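Local coordinates for protein glutamate racemase (Escherichia coli, PDB 2JFN) that belongs to the Asp/Glu/hydantoin racemase family and folds into two alpha/beta halves that hold a bound glutamic acid between them, at residues 33-38 against 206-211; 170-175 against 211-216; 56-61 against 165-170. One frame throughout, in Å; residues are numbered along the deposited sequence.

Contact 1. Residues 33-38 against 206-211; sequences GLSVYD and HFPLLQ. With GLU (glutamic acid), chain B.
Ser35, in the first turn of helix 33-43, faces the short 3-10 turn at Pro208 and Leu209, and the backbones come nearest where the CA atoms of Ser35 and Leu209 lie 6.1 Å apart. The turn carries a run of three i to i-3 bonds, from Leu209 N, Leu210 N and Gln211 N to His206 O, Phe207 O and Pro208 O, the shortest being Leu210 N to Phe207 O at 2.7 Å; it runs straight into helix 211-217, with Leu210 at the N-cap. Two hydrophobic side chains touch Ser35 CB from directions roughly at right angles. It meets the flank of the proline ring, at 3.9 Å from Pro208 CB, and one methyl branch of the leucine, at 3.9 Å from Leu209 CD2. Although the CB of Leu209 does not aim at the helix, CD2 reaches back to it. The polar end of Ser35 does different work: a chi1 of 68° sets OG between the backbone N and the carbonyl carbon, where Thr205 O is its main partner, with Gly32 O also within bonding range, so that a serine hydroxyl links the helix to the chain just before His206. Helix 33-43 follows strand 21-28 of one sheet and the turn follows strand 199-202 of the other, which places the contact at the seam between the two alpha/beta halves of the racemase fold. The bound glutamic acid sits beside this seam. Its amino N is hydrogen-bonded to His206 ND1 at 2.8 Å, meeting the imidazole at its edge and in the ring plane, while NE2 of the same ring is held by Glu170 of helix 163-174. Elsewhere the ligand is bonded to Asp28, the last residue of strand 21-28, to Ser29 just after it, and to Thr205.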
loop_
_atom_site.group_PDB
_atom_site.type_symbol
_atom_site.label_atom_id
_atom_site.label_comp_id
_atom_site.label_asym_id
_atom_site.label_seq_id
_atom_site.Cartn_x
_atom_site.Cartn_y
_atom_site.Cartn_z
ATOM N N GLY A 33 -3.073 1.916 -2.075
ATOM C CA GLY A 33 -2.032 2.167 -3.056
ATOM C C GLY A 33 -1.813 3.645 -3.298
ATOM O O GLY A 33 -0.709 4.058 -3.622
ATOM N N LEU A 34 -2.861 4.444 -3.123
ATOM C CA LEU A 34 -2.770 5.879 -3.327
ATOM C C LEU A 34 -1.792 6.571 -2.379
ATOM O O LEU A 34 -1.230 7.602 -2.732
ATOM C CB LEU A 34 -4.154 6.523 -3.196
ATOM C CG LEU A 34 -5.152 6.131 -4.291
ATOM C CD1 LEU A 34 -6.522 6.698 -3.949
ATOM C CD2 LEU A 34 -4.667 6.651 -5.642
ATOM N N SER A 35 -1.581 6.022 -1.184
ATOM C CA SER A 35 -0.640 6.657 -0.264
ATOM C C SER A 35 0.788 6.504 -0.806
ATOM O O SER A 35 1.613 7.411 -0.673
ATOM C CB SER A 35 -0.735 6.059 1.149
ATOM O OG SER A 35 -0.281 4.716 1.196
ATOM N N VAL A 36 1.065 5.362 -1.425
ATOM C CA VAL A 36 2.385 5.094 -1.991
ATOM C C VAL A 36 2.556 5.905 -3.262
ATOM O O VAL A 36 3.609 6.504 -3.503
ATOM C CB VAL A 36 2.563 3.592 -2.318
ATOM C CG1 VAL A 36 3.954 3.341 -2.911
ATOM C CG2 VAL A 36 2.370 2.768 -1.052
ATOM N N TYR A 37 1.505 5.929 -4.078
ATOM C CA TYR A 37 1.541 6.695 -5.308
ATOM C C TYR A 37 1.789 8.174 -5.009
ATOM O O TYR A 37 2.568 8.831 -5.693
ATOM C CB TYR A 37 0.223 6.521 -6.079
ATOM C CG TYR A 37 -0.103 7.672 -6.997
ATOM C CD1 TYR A 37 -0.953 8.698 -6.584
ATOM C CD2 TYR A 37 0.469 7.760 -8.267
ATOM C CE1 TYR A 37 -1.229 9.786 -7.413
ATOM C CE2 TYR A 37 0.201 8.846 -9.103
ATOM C CZ TYR A 37 -0.647 9.849 -8.670
ATOM O OH TYR A 37 -0.927 10.912 -9.492
ATOM N N ASP A 38 1.127 8.692 -3.982
ATOM C CA ASP A 38 1.269 10.093 -3.611
ATOM C C ASP A 38 2.741 10.461 -3.375
ATOM O O ASP A 38 3.196 11.519 -3.812
ATOM C CB ASP A 38 0.423 10.370 -2.365
ATOM C CG ASP A 38 0.061 11.833 -2.208
ATOM O OD1 ASP A 38 0.066 12.573 -3.215
ATOM O OD2 ASP A 38 -0.253 12.241 -1.065
ATOM N N HIS A 206 -2.940 1.180 3.441
ATOM C CA HIS A 206 -4.180 1.921 3.676
ATOM C C HIS A 206 -4.022 2.888 4.857
ATOM O O HIS A 206 -4.628 3.966 4.889
ATOM C CB HIS A 206 -5.335 0.973 4.021
ATOM C CG HIS A 206 -6.117 0.491 2.837
ATOM N ND1 HIS A 206 -5.640 -0.461 1.961
ATOM C CD2 HIS A 206 -7.364 0.802 2.411
ATOM C CE1 HIS A 206 -6.561 -0.719 1.049
ATOM N NE2 HIS A 206 -7.617 0.035 1.301
ATOM N N PHE A 207 -3.200 2.498 5.826
ATOM C CA PHE A 207 -3.043 3.291 7.043
ATOM C C PHE A 207 -2.490 4.707 6.944
ATOM O O PHE A 207 -2.980 5.594 7.639
ATOM C CB PHE A 207 -2.289 2.458 8.095
ATOM C CG PHE A 207 -3.006 1.176 8.479
ATOM C CD1 PHE A 207 -2.384 0.227 9.293
ATOM C CD2 PHE A 207 -4.296 0.907 8.007
ATOM C CE1 PHE A 207 -3.030 -0.965 9.631
ATOM C CE2 PHE A 207 -4.951 -0.283 8.340
ATOM C CZ PHE A 207 -4.317 -1.220 9.151
ATOM N N PRO A 208 -1.474 4.954 6.092
ATOM C CA PRO A 208 -0.968 6.329 6.010
ATOM C C PRO A 208 -2.095 7.310 5.654
ATOM O O PRO A 208 -2.029 8.495 5.981
ATOM C CB PRO A 208 0.090 6.239 4.911
ATOM C CG PRO A 208 0.642 4.868 5.111
ATOM C CD PRO A 208 -0.621 4.035 5.312
ATOM N N LEU A 209 -3.127 6.800 4.987
ATOM C CA LEU A 209 -4.276 7.619 4.593
ATOM C C LEU A 209 -5.033 8.120 5.824
ATOM O O LEU A 209 -5.808 9.076 5.740
ATOM C CB LEU A 209 -5.236 6.802 3.715
ATOM C CG LEU A 209 -4.692 6.322 2.370
ATOM C CD1 LEU A 209 -5.714 5.424 1.700
ATOM C CD2 LEU A 209 -4.367 7.525 1.496
ATOM N N LEU A 210 -4.807 7.466 6.958
ATOM C CA LEU A 210 -5.462 7.824 8.217
ATOM C C LEU A 210 -4.500 8.527 9.170
ATOM O O LEU A 210 -4.787 8.667 10.363
ATOM C CB LEU A 210 -5.998 6.563 8.902
ATOM C CG LEU A 210 -7.108 5.787 8.183
ATOM C CD1 LEU A 210 -7.313 4.456 8.859
ATOM C CD2 LEU A 210 -8.394 6.603 8.182
ATOM N N GLN A 211 -3.363 8.974 8.651
ATOM C CA GLN A 211 -2.381 9.626 9.506
ATOM C C GLN A 211 -2.968 10.672 10.450
ATOM O O GLN A 211 -2.732 10.619 11.656
ATOM C CB GLN A 211 -1.261 10.262 8.673
ATOM C CG GLN A 211 -0.231 10.972 9.551
ATOM C CD GLN A 211 1.031 11.361 8.812
ATOM O OE1 GLN A 211 1.786 10.498 8.351
ATOM N NE2 GLN A 211 1.274 12.667 8.700
HETATM N N GLU B . -3.467 -1.929 1.025
HETATM C CA GLU B . -3.600 -3.054 1.955
HETATM C C GLU B . -2.237 -3.695 2.136
HETATM O O GLU B . -1.183 -2.962 2.171
HETATM C CB GLU B . -4.603 -4.074 1.395
HETATM C CG GLU B . -5.585 -4.529 2.499
HETATM C CD GLU B . -6.383 -5.747 2.052
HETATM O OE1 GLU B . -6.726 -6.588 2.878
HETATM O OE2 GLU B . -6.699 -5.894 0.867
HETATM O OXT GLU B . -2.135 -4.960 2.268
#

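Contact 2. Residues 170-175 against 211-216; sequences EAKLHG and QEELLQ
Lys172 and Glu213 reach toward each other from opposite directions and join two helices whose backbones stay well apart, the CA atoms of Lys172 and Glu213 being 10.5 Å from one another. The gap is spanned mainly by the lysine, which is extended along its whole length from the backbone to NZ. The glutamate folds instead: a chi2 of 80° bends its chain so that the carboxylate presents both oxygens to the ammonium group. The salt bridge is two-pronged and even, with Lys172 NZ 3.0 Å from Glu213 OE1 and 3.0 Å from Glu213 OE2. Each oxygen uses its syn lone pair, the one on the side of the other oxygen, as expected when a single cation sits in the fork of a carboxylate. The lysine leans slightly to one branch, since its CE is 3.3 Å from Glu213 OE2 but 4.0 Å from Glu213 OE1. NZ is also hydrogen-bonded to Leu209 O, so the ammonium group has three oxygen partners and is tied to the turn leading into helix 211-217 as well as to the helix itself. Glu213 stands in the first turn of that helix, where the positive end of the helix dipole would probably favour its negative charge. At the end of the other helix, His174 reaches back one turn to Glu170, its NE2 3.3 Å from Glu170 OE2, but this bond is long, bent (138°) and doubtful. Gly175, with a phi of 110°, then closes the helix in a Schellman motif. The bridge thus links the C-terminal end of helix 163-174 to the N-terminal end of helix 211-217 at the surface; helix 180-186 packs through Leu180 and Leu183 against Glu213, while Gln211 and Leu215 touch Leu224 of strand 223-225.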
loop_
_atom_site.group_PDB
_atom_site.type_symbol
_atom_site.label_atom_id
_atom_site.label_comp_id
_atom_site.label_asym_id
_atom_site.label_seq_id
_atom_site.Cartn_x
_atom_site.Cartn_y
_atom_site.Cartn_z
ATOM N N GLU A 170 -10.896 2.938 3.621
ATOM C CA GLU A 170 -11.727 2.850 2.420
ATOM C C GLU A 170 -12.869 3.856 2.542
ATOM O O GLU A 170 -13.095 4.665 1.645
ATOM C CB GLU A 170 -12.303 1.438 2.253
ATOM C CG GLU A 170 -11.317 0.404 1.718
ATOM C CD GLU A 170 -11.004 0.583 0.233
ATOM O OE1 GLU A 170 -9.859 0.278 -0.174
ATOM O OE2 GLU A 170 -11.898 1.014 -0.532
ATOM N N ALA A 171 -13.579 3.810 3.667
ATOM C CA ALA A 171 -14.693 4.724 3.896
ATOM C C ALA A 171 -14.266 6.171 3.705
ATOM O O ALA A 171 -14.930 6.942 3.009
ATOM C CB ALA A 171 -15.244 4.533 5.301
ATOM N N LYS A 172 -13.153 6.545 4.324
ATOM C CA LYS A 172 -12.672 7.912 4.221
ATOM C C LYS A 172 -12.535 8.401 2.784
ATOM O O LYS A 172 -13.059 9.462 2.439
ATOM C CB LYS A 172 -11.333 8.066 4.945
ATOM C CG LYS A 172 -10.792 9.486 4.907
ATOM C CD LYS A 172 -9.469 9.602 5.658
ATOM C CE LYS A 172 -8.956 11.034 5.643
ATOM N NZ LYS A 172 -7.692 11.161 6.406
ATOM N N LEU A 173 -11.839 7.642 1.945
ATOM C CA LEU A 173 -11.658 8.061 0.563
ATOM C C LEU A 173 -12.927 7.905 -0.269
ATOM O O LEU A 173 -12.974 8.325 -1.422
ATOM C CB LEU A 173 -10.500 7.299 -0.093
ATOM C CG LEU A 173 -9.090 7.403 0.512
ATOM C CD1 LEU A 173 -8.081 7.554 -0.618
ATOM C CD2 LEU A 173 -8.985 8.577 1.466
ATOM N N HIS A 174 -13.954 7.294 0.309
ATOM C CA HIS A 174 -15.214 7.135 -0.404
ATOM C C HIS A 174 -16.147 8.280 -0.035
ATOM O O HIS A 174 -17.249 8.390 -0.567
ATOM C CB HIS A 174 -15.852 5.781 -0.082
ATOM C CG HIS A 174 -15.305 4.656 -0.903
ATOM N ND1 HIS A 174 -15.764 4.368 -2.172
ATOM C CD2 HIS A 174 -14.291 3.789 -0.665
ATOM C CE1 HIS A 174 -15.057 3.373 -2.678
ATOM N NE2 HIS A 174 -14.156 3.004 -1.785
ATOM N N GLY A 175 -15.693 9.135 0.878
ATOM C CA GLY A 175 -16.495 10.279 1.277
ATOM C C GLY A 175 -17.077 10.245 2.676
ATOM O O GLY A 175 -17.712 11.212 3.104
ATOM N N GLN A 211 -3.363 8.974 8.651
ATOM C CA GLN A 211 -2.381 9.626 9.506
ATOM C C GLN A 211 -2.968 10.672 10.450
ATOM O O GLN A 211 -2.732 10.619 11.656
ATOM C CB GLN A 211 -1.261 10.262 8.673
ATOM C CG GLN A 211 -0.231 10.972 9.551
ATOM C CD GLN A 211 1.031 11.361 8.812
ATOM O OE1 GLN A 211 1.786 10.498 8.351
ATOM N NE2 GLN A 211 1.274 12.667 8.700
ATOM N N GLU A 212 -3.736 11.616 9.918
ATOM C CA GLU A 212 -4.314 12.660 10.762
ATOM C C GLU A 212 -5.141 12.076 11.902
ATOM O O GLU A 212 -4.939 12.423 13.067
ATOM C CB GLU A 212 -5.173 13.616 9.925
ATOM C CG GLU A 212 -5.588 14.877 10.674
ATOM C CD GLU A 212 -5.729 16.092 9.762
ATOM O OE1 GLU A 212 -4.715 16.517 9.160
ATOM O OE2 GLU A 212 -6.854 16.623 9.645
ATOM N N GLU A 213 -6.065 11.180 11.562
ATOM C CA GLU A 213 -6.911 10.546 12.557
ATOM C C GLU A 213 -6.086 9.770 13.586
ATOM O O GLU A 213 -6.363 9.836 14.786
ATOM C CB GLU A 213 -7.905 9.592 11.886
ATOM C CG GLU A 213 -8.987 10.257 11.041
ATOM C CD GLU A 213 -8.519 10.681 9.653
ATOM O OE1 GLU A 213 -7.377 10.354 9.260
ATOM O OE2 GLU A 213 -9.312 11.341 8.948
ATOM N N LEU A 214 -5.086 9.025 13.116
ATOM C CA LEU A 214 -4.238 8.242 14.017
ATOM C C LEU A 214 -3.503 9.129 15.011
ATOM O O LEU A 214 -3.391 8.792 16.188
ATOM C CB LEU A 214 -3.217 7.418 13.226
ATOM C CG LEU A 214 -3.785 6.209 12.472
ATOM C CD1 LEU A 214 -2.721 5.614 11.561
ATOM C CD2 LEU A 214 -4.287 5.174 13.483
ATOM N N LEU A 215 -3.012 10.264 14.537
ATOM C CA LEU A 215 -2.286 11.177 15.401
ATOM C C LEU A 215 -3.180 11.844 16.444
ATOM O O LEU A 215 -2.694 12.323 17.464
ATOM C CB LEU A 215 -1.559 12.221 14.553
ATOM C CG LEU A 215 -0.407 11.604 13.752
ATOM C CD1 LEU A 215 0.227 12.643 12.855
ATOM C CD2 LEU A 215 0.626 11.031 14.715
ATOM N N GLN A 216 -4.486 11.870 16.200
ATOM C CA GLN A 216 -5.402 12.474 17.161
ATOM C C GLN A 216 -5.719 11.487 18.280
ATOM O O GLN A 216 -6.006 11.881 19.409
ATOM C CB GLN A 216 -6.713 12.889 16.483
ATOM C CG GLN A 216 -6.573 13.929 15.386
ATOM C CD GLN A 216 -7.919 14.387 14.854
ATOM O OE1 GLN A 216 -8.652 15.108 15.533
ATOM N NE2 GLN A 216 -8.257 13.962 13.640
#

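Contact 3. Residues 56-61 against 165-170; sequences VAFPYG and MVELAE. With GLU (glutamic acid), chain B.
Phe58 reaches from the loop after strand 48-53 to helix 163-174, where Val166, Glu167 and Glu170 meet its ring. A chi1 of 171° extends the ring away from the loop backbone, so that its CZ end leads. The three helix residues approach it in different ways. Val166 comes in at the edge, in the ring plane, its CG1 3.7 Å from Phe58 CZ. Glu167 also meets the edge: its chain is bent at chi2, which brings OE2 to 3.1 Å from Phe58 CE2, with the carboxylate plane turned 58° from that of the ring. A negative oxygen at a ring edge faces the slightly positive C-H groups, so this close approach is probably favourable. Glu170 takes a face instead. Its methylene CG lies 3.7 Å from Phe58 CZ, and OE1 stands over the ring while it is held by His206 and by Val31 N. The opposite face is covered by the next residue, Pro59, whose CB lies over the ring centre, 3.8 Å above the plane. The peptide bond between Phe58 and Pro59 is cis, consistent with the proline lying back over the phenyl ring. Just beyond, the loop offers two successive backbone N-H groups to the side-chain carboxylate of the bound glutamic acid: Tyr60 N is 2.9 Å from its OE2, in a fairly straight bond (160°), and Gly61 N is 2.9 Å from its OE1. Phe58 CD1 approaches the same OE2 at 3.6 Å. A loop from one alpha/beta half thus grips the ligand carboxylate by main-chain N-H groups while its aromatic residue packs on a helix of the other half, forming part of the glutamic acid pocket between the two halves of this racemase-family fold.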
loop_
_atom_site.group_PDB
_atom_site.type_symbol
_atom_site.label_atom_id
_atom_site.label_comp_id
_atom_site.label_asym_id
_atom_site.label_seq_id
_atom_site.Cartn_x
_atom_site.Cartn_y
_atom_site.Cartn_z
ATOM N N VAL A 56 -12.888 -6.048 -7.055
ATOM C CA VAL A 56 -13.605 -7.319 -7.178
ATOM C C VAL A 56 -13.207 -8.340 -6.105
ATOM O O VAL A 56 -14.059 -9.057 -5.572
ATOM C CB VAL A 56 -13.372 -7.956 -8.579
ATOM C CG1 VAL A 56 -13.825 -9.419 -8.590
ATOM C CG2 VAL A 56 -14.142 -7.173 -9.635
ATOM N N ALA A 57 -11.920 -8.402 -5.778
ATOM C CA ALA A 57 -11.460 -9.366 -4.792
ATOM C C ALA A 57 -11.040 -8.753 -3.456
ATOM O O ALA A 57 -10.632 -9.472 -2.546
ATOM C CB ALA A 57 -10.328 -10.200 -5.375
ATOM N N PHE A 58 -11.132 -7.431 -3.333
ATOM C CA PHE A 58 -10.793 -6.770 -2.072
ATOM C C PHE A 58 -11.799 -7.308 -1.055
ATOM O O PHE A 58 -12.978 -7.442 -1.379
ATOM C CB PHE A 58 -10.973 -5.253 -2.192
ATOM C CG PHE A 58 -10.852 -4.526 -0.882
ATOM C CD1 PHE A 58 -9.608 -4.109 -0.412
ATOM C CD2 PHE A 58 -11.977 -4.307 -0.092
ATOM C CE1 PHE A 58 -9.485 -3.486 0.829
ATOM C CE2 PHE A 58 -11.865 -3.683 1.156
ATOM C CZ PHE A 58 -10.618 -3.274 1.616
ATOM N N PRO A 59 -11.366 -7.597 0.188
ATOM C CA PRO A 59 -10.015 -7.470 0.751
ATOM C C PRO A 59 -9.143 -8.711 0.554
ATOM O O PRO A 59 -9.629 -9.844 0.593
ATOM C CB PRO A 59 -10.291 -7.199 2.227
ATOM C CG PRO A 59 -11.461 -8.089 2.487
ATOM C CD PRO A 59 -12.346 -7.869 1.261
ATOM N N TYR A 60 -7.851 -8.479 0.339
ATOM C CA TYR A 60 -6.884 -9.556 0.140
ATOM C C TYR A 60 -6.475 -10.212 1.473
ATOM O O TYR A 60 -6.094 -11.385 1.511
ATOM C CB TYR A 60 -5.634 -9.005 -0.567
ATOM C CG TYR A 60 -5.742 -8.854 -2.078
ATOM C CD1 TYR A 60 -6.981 -8.875 -2.734
ATOM C CD2 TYR A 60 -4.592 -8.676 -2.853
ATOM C CE1 TYR A 60 -7.065 -8.720 -4.133
ATOM C CE2 TYR A 60 -4.663 -8.523 -4.234
ATOM C CZ TYR A 60 -5.896 -8.544 -4.872
ATOM O OH TYR A 60 -5.947 -8.389 -6.241
ATOM N N GLY A 61 -6.561 -9.447 2.559
ATOM C CA GLY A 61 -6.186 -9.957 3.869
ATOM C C GLY A 61 -6.736 -11.328 4.223
ATOM O O GLY A 61 -6.049 -12.140 4.844
ATOM N N MET A 165 -9.600 -1.183 10.415
ATOM C CA MET A 165 -8.921 0.063 10.087
ATOM C C MET A 165 -8.818 0.210 8.568
ATOM O O MET A 165 -8.886 1.319 8.031
ATOM C CB MET A 165 -7.533 0.089 10.723
ATOM C CG MET A 165 -6.936 1.486 10.785
ATOM S SD MET A 165 -5.350 1.532 11.641
ATOM C CE MET A 165 -5.869 1.404 13.333
ATOM N N VAL A 166 -8.656 -0.913 7.876
ATOM C CA VAL A 166 -8.574 -0.874 6.424
ATOM C C VAL A 166 -9.887 -0.305 5.896
ATOM O O VAL A 166 -9.895 0.534 5.000
ATOM C CB VAL A 166 -8.357 -2.280 5.831
ATOM C CG1 VAL A 166 -8.333 -2.200 4.307
ATOM C CG2 VAL A 166 -7.053 -2.868 6.353
ATOM N N GLU A 167 -10.996 -0.768 6.470
ATOM C CA GLU A 167 -12.319 -0.308 6.068
ATOM C C GLU A 167 -12.521 1.169 6.374
ATOM O O GLU A 167 -13.184 1.882 5.624
ATOM C CB GLU A 167 -13.405 -1.134 6.769
ATOM C CG GLU A 167 -13.556 -2.531 6.212
ATOM C CD GLU A 167 -13.714 -2.535 4.699
ATOM O OE1 GLU A 167 -14.512 -1.724 4.172
ATOM O OE2 GLU A 167 -13.041 -3.348 4.027
ATOM N N LEU A 168 -11.955 1.628 7.483
ATOM C CA LEU A 168 -12.076 3.028 7.850
ATOM C C LEU A 168 -11.393 3.866 6.776
ATOM O O LEU A 168 -11.902 4.915 6.375
ATOM C CB LEU A 168 -11.437 3.274 9.225
ATOM C CG LEU A 168 -12.232 2.677 10.390
ATOM C CD1 LEU A 168 -11.476 2.872 11.688
ATOM C CD2 LEU A 168 -13.599 3.339 10.459
ATOM N N ALA A 169 -10.248 3.387 6.296
ATOM C CA ALA A 169 -9.505 4.094 5.254
ATOM C C ALA A 169 -10.328 4.090 3.966
ATOM O O ALA A 169 -10.444 5.116 3.292
ATOM C CB ALA A 169 -8.138 3.426 5.018
ATOM N N GLU A 170 -10.896 2.938 3.621
ATOM C CA GLU A 170 -11.727 2.850 2.420
ATOM C C GLU A 170 -12.869 3.856 2.542
ATOM O O GLU A 170 -13.095 4.665 1.645
ATOM C CB GLU A 170 -12.303 1.438 2.253
ATOM C CG GLU A 170 -11.317 0.404 1.718
ATOM C CD GLU A 170 -11.004 0.583 0.233
ATOM O OE1 GLU A 170 -9.859 0.278 -0.174
ATOM O OE2 GLU A 170 -11.898 1.014 -0.532
HETATM N N GLU B . -3.467 -1.929 1.025
HETATM C CA GLU B . -3.600 -3.054 1.955
HETATM C C GLU B . -2.237 -3.695 2.136
HETATM O O GLU B . -1.183 -2.962 2.171
HETATM C CB GLU B . -4.603 -4.074 1.395
HETATM C CG GLU B . -5.585 -4.529 2.499
HETATM C CD GLU B . -6.383 -5.747 2.052
HETATM O OE1 GLU B . -6.726 -6.588 2.878
HETATM O OE2 GLU B . -6.699 -5.894 0.867
HETATM O OXT GLU B . -2.135 -4.960 2.268
#

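Overall arrangement
Contacts 1 and 2 are both surface contacts, although the centre of contact 1 lies about 7 Å from the chain centre and that of contact 2 about 15 Å; contact 3 is partly buried. Contacts 1 and 3 join elements of the two alpha/beta halves and both touch the glutamic acid, one at its amino group and the other at its side-chain carboxylate. Contact 2 lies inside one half. The chemistry differs accordingly: small apolar packing in contact 1, an aromatic ring met by a valine and two glutamates in contact 3, a salt bridge between helix ends in contact 2. Contacts 2 and 3 share helix 163-174 and Glu170; contacts 1 and 2 share Gln211.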